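Side-chain contact in coat protein (Papaya mosaic virus, PDB 4DOX), which probably packages the viral RNA, its subunits assembling into the flexible filamentous capsid of the virus: residues 58-63 and 108-113. Sequence-based numbering, arbitrary orientation.
Sequences TVALEL and RYFAPI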
ATOM      1  N   THR A  58      -9.712   3.558  -7.197  1.00 28.43           N
ATOM      2  CA  THR A  58     -10.632   3.941  -6.145  1.00 28.59           C
ATOM      3  C   THR A  58     -11.141   2.717  -5.349  1.00 28.02           C
ATOM      4  O   THR A  58     -11.414   2.799  -4.136  1.00 28.42           O
ATOM      5  CB  THR A  58     -11.826   4.758  -6.671  1.00 29.78           C
ATOM      6  OG1 THR A  58     -12.652   3.950  -7.512  1.00 31.65           O
ATOM      7  CG2 THR A  58     -11.375   5.964  -7.474  1.00 31.92           C
ATOM      8  N   VAL A  59     -11.287   1.589  -6.026  1.00 27.32           N
ATOM      9  CA  VAL A  59     -11.885   0.437  -5.383  1.00 27.01           C
ATOM     10  C   VAL A  59     -10.793  -0.212  -4.513  1.00 27.27           C
ATOM     11  O   VAL A  59     -11.028  -0.555  -3.354  1.00 27.23           O
ATOM     12  CB  VAL A  59     -12.574  -0.496  -6.432  1.00 27.77           C
ATOM     13  CG1 VAL A  59     -12.828  -1.883  -5.906  1.00 26.38           C
ATOM     14  CG2 VAL A  59     -13.857   0.125  -6.916  1.00 25.97           C
ATOM     15  N   ALA A  60      -9.577  -0.306  -5.036  1.00 27.47           N
ATOM     16  CA  ALA A  60      -8.459  -0.741  -4.215  1.00 27.21           C
ATOM     17  C   ALA A  60      -8.409   0.085  -2.959  1.00 27.49           C
ATOM     18  O   ALA A  60      -8.211  -0.459  -1.871  1.00 28.16           O
ATOM     19  CB  ALA A  60      -7.160  -0.604  -4.954  1.00 26.67           C
ATOM     20  N   LEU A  61      -8.588   1.402  -3.085  1.00 28.21           N
ATOM     21  CA  LEU A  61      -8.498   2.284  -1.885  1.00 28.31           C
ATOM     22  C   LEU A  61      -9.478   1.934  -0.772  1.00 28.28           C
ATOM     23  O   LEU A  61      -9.281   2.316   0.382  1.00 28.24           O
ATOM     24  CB  LEU A  61      -8.707   3.747  -2.236  1.00 28.89           C
ATOM     25  CG  LEU A  61      -7.522   4.694  -2.386  1.00 28.56           C
ATOM     26  CD1 LEU A  61      -6.294   4.188  -1.743  1.00 26.67           C
ATOM     27  CD2 LEU A  61      -7.305   4.882  -3.838  1.00 29.04           C
ATOM     28  N   GLU A  62     -10.548   1.237  -1.136  1.00 28.34           N
ATOM     29  CA  GLU A  62     -11.516   0.802  -0.152  1.00 28.84           C
ATOM     30  C   GLU A  62     -10.914  -0.241   0.768  1.00 27.47           C
ATOM     31  O   GLU A  62     -11.178  -0.234   1.967  1.00 27.34           O
ATOM     32  CB  GLU A  62     -12.751   0.249  -0.827  1.00 30.01           C
ATOM     33  CG  GLU A  62     -13.549   1.309  -1.548  1.00 34.35           C
ATOM     34  CD  GLU A  62     -14.692   0.710  -2.322  1.00 38.17           C
ATOM     35  OE1 GLU A  62     -15.343  -0.226  -1.814  1.00 37.42           O
ATOM     36  OE2 GLU A  62     -14.936   1.187  -3.448  1.00 42.97           O
ATOM     37  N   LEU A  63     -10.081  -1.117   0.202  1.00 26.23           N
ATOM     38  CA  LEU A  63      -9.391  -2.124   0.990  1.00 24.94           C
ATOM     39  C   LEU A  63      -8.308  -1.438   1.808  1.00 24.76           C
ATOM     40  O   LEU A  63      -8.134  -1.740   3.012  1.00 25.73           O
ATOM     41  CB  LEU A  63      -8.805  -3.221   0.103  1.00 24.22           C
ATOM     42  CG  LEU A  63      -7.857  -4.254   0.721  1.00 22.17           C
ATOM     43  CD1 LEU A  63      -8.537  -5.100   1.753  1.00 18.68           C
ATOM     44  CD2 LEU A  63      -7.381  -5.124  -0.368  1.00 22.30           C
ATOM     45  N   ARG A 108       0.942  -0.361   1.395  1.00 23.37           N
ATOM     46  CA  ARG A 108       2.054   0.537   1.503  1.00 23.31           C
ATOM     47  C   ARG A 108       2.156   1.348   0.232  1.00 24.06           C
ATOM     48  O   ARG A 108       2.520   2.522   0.285  1.00 23.95           O
ATOM     49  CB  ARG A 108       3.330  -0.243   1.715  1.00 23.56           C
ATOM     50  CG  ARG A 108       4.436   0.617   2.238  1.00 23.83           C
ATOM     51  CD  ARG A 108       5.656  -0.169   2.494  1.00 24.33           C
ATOM     52  NE  ARG A 108       5.652  -0.761   3.823  1.00 26.00           N
ATOM     53  CZ  ARG A 108       5.777  -2.057   4.068  1.00 23.24           C
ATOM     54  NH1 ARG A 108       5.917  -2.899   3.057  1.00 21.55           N
ATOM     55  NH2 ARG A 108       5.747  -2.501   5.320  1.00 21.68           N
ATOM     56  N   TYR A 109       1.804   0.718  -0.898  1.00 24.23           N
ATOM     57  CA  TYR A 109       1.886   1.332  -2.224  1.00 24.66           C
ATOM     58  C   TYR A 109       0.914   2.511  -2.379  1.00 25.44           C
ATOM     59  O   TYR A 109       1.102   3.373  -3.290  1.00 26.29           O
ATOM     60  CB  TYR A 109       1.615   0.280  -3.325  1.00 23.74           C
ATOM     61  CG  TYR A 109       1.623   0.852  -4.735  1.00 25.16           C
ATOM     62  CD1 TYR A 109       2.815   1.384  -5.315  1.00 27.40           C
ATOM     63  CD2 TYR A 109       0.466   0.853  -5.505  1.00 26.11           C
ATOM     64  CE1 TYR A 109       2.847   1.908  -6.643  1.00 26.61           C
ATOM     65  CE2 TYR A 109       0.471   1.382  -6.839  1.00 28.15           C
ATOM     66  CZ  TYR A 109       1.671   1.911  -7.393  1.00 28.88           C
ATOM     67  OH  TYR A 109       1.652   2.432  -8.669  1.00 27.62           O
ATOM     68  N   PHE A 110      -0.128   2.516  -1.523  1.00 24.34           N
ATOM     69  CA  PHE A 110      -1.168   3.527  -1.538  1.00 24.33           C
ATOM     70  C   PHE A 110      -1.133   4.382  -0.282  1.00 25.06           C
ATOM     71  O   PHE A 110      -1.991   5.224  -0.082  1.00 24.90           O
ATOM     72  CB  PHE A 110      -2.539   2.863  -1.633  1.00 24.72           C
ATOM     73  CG  PHE A 110      -2.764   2.125  -2.931  1.00 23.79           C
ATOM     74  CD1 PHE A 110      -2.573   0.743  -3.009  1.00 20.19           C
ATOM     75  CD2 PHE A 110      -3.157   2.823  -4.082  1.00 22.72           C
ATOM     76  CE1 PHE A 110      -2.752   0.058  -4.236  1.00 23.21           C
ATOM     77  CE2 PHE A 110      -3.357   2.135  -5.313  1.00 23.63           C
ATOM     78  CZ  PHE A 110      -3.165   0.747  -5.385  1.00 20.26           C
ATOM     79  N   ALA A 111      -0.139   4.165   0.573  1.00 25.68           N
ATOM     80  CA  ALA A 111      -0.020   4.943   1.810  1.00 27.19           C
ATOM     81  C   ALA A 111      -0.238   6.465   1.582  1.00 28.92           C
ATOM     82  O   ALA A 111      -1.040   7.069   2.312  1.00 30.06           O
ATOM     83  CB  ALA A 111       1.291   4.665   2.553  1.00 26.19           C
ATOM     84  N   PRO A 112       0.428   7.084   0.559  1.00 29.53           N
ATOM     85  CA  PRO A 112       0.281   8.564   0.446  1.00 30.17           C
ATOM     86  C   PRO A 112      -1.146   9.029   0.150  1.00 30.34           C
ATOM     87  O   PRO A 112      -1.547  10.098   0.593  1.00 31.50           O
ATOM     88  CB  PRO A 112       1.241   8.940  -0.691  1.00 29.71           C
ATOM     89  CG  PRO A 112       2.212   7.825  -0.719  1.00 30.17           C
ATOM     90  CD  PRO A 112       1.433   6.580  -0.393  1.00 28.88           C
ATOM     91  N   ILE A 113      -1.923   8.210  -0.551  1.00 29.60           N
ATOM     92  CA  ILE A 113      -3.285   8.585  -0.888  1.00 29.75           C
ATOM     93  C   ILE A 113      -4.168   8.529   0.379  1.00 29.96           C
ATOM     94  O   ILE A 113      -4.990   9.427   0.616  1.00 31.02           O
ATOM     95  CB  ILE A 113      -3.869   7.627  -1.916  1.00 29.66           C
ATOM     96  CG1 ILE A 113      -2.949   7.423  -3.135  1.00 31.34           C
ATOM     97  CG2 ILE A 113      -5.218   8.087  -2.333  1.00 30.61           C
ATOM     98  CD1 ILE A 113      -2.537   8.708  -3.819  1.00 36.86           C
TER
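Leu61, on helix 56-70, reaches across to Phe110 and Ile113, where the chain leaves helix 103-108 and turns into helix 111-118. Its CB bond runs neither toward residues 108-113 nor away from them; the approach begins one atom further out, at CG. Leu61 CG already lies 4.1 Å from Ile113 CG2. There the side chain forks: Leu61 CD1 runs on until it is 4.0 Å from Phe110 CB and 4.1 Å from Ile113 CG2, while Leu61 CD2 keeps to the isoleucine, again 4.1 Å from Ile113 CG2. The branch methyl of Ile113 thus meets three carbons of one leucine, the two side chains crossing at about a right angle. It can do so because CG2 stands anti to the backbone N, whereas Ile113 CG1, anti to the carbonyl carbon, carries the end of the chain away from residues 58-63.

Phe110 points its ring at the helix. With CG anti to its carbonyl carbon (chi1 -65°), the far end of the ring arrives at Ala60, Phe110 CZ lying 4.2 Å from Ala60 CB. Phe110 CD2, at the near end, is 4.1 Å from Leu61 CD1. Both methyl groups come at the ring obliquely. Tyr109 CD2 sits over one face, offset toward the rim, and the Phe106 ring also meets it, its plane tilted about 60°; Phe106 of helix 103-108 thus touches both partners, Ala60 on helix 56-70 and Phe110 in the turn of residues 108-111.

No hydrogen bond or charge pair spans the two segments: this is a modest apolar contact, implying that helix 56-70 meets the turn at Phe110 and the start of helix 111-118 through shape and buried hydrocarbon rather than directional bonds within the all-helical coat protein.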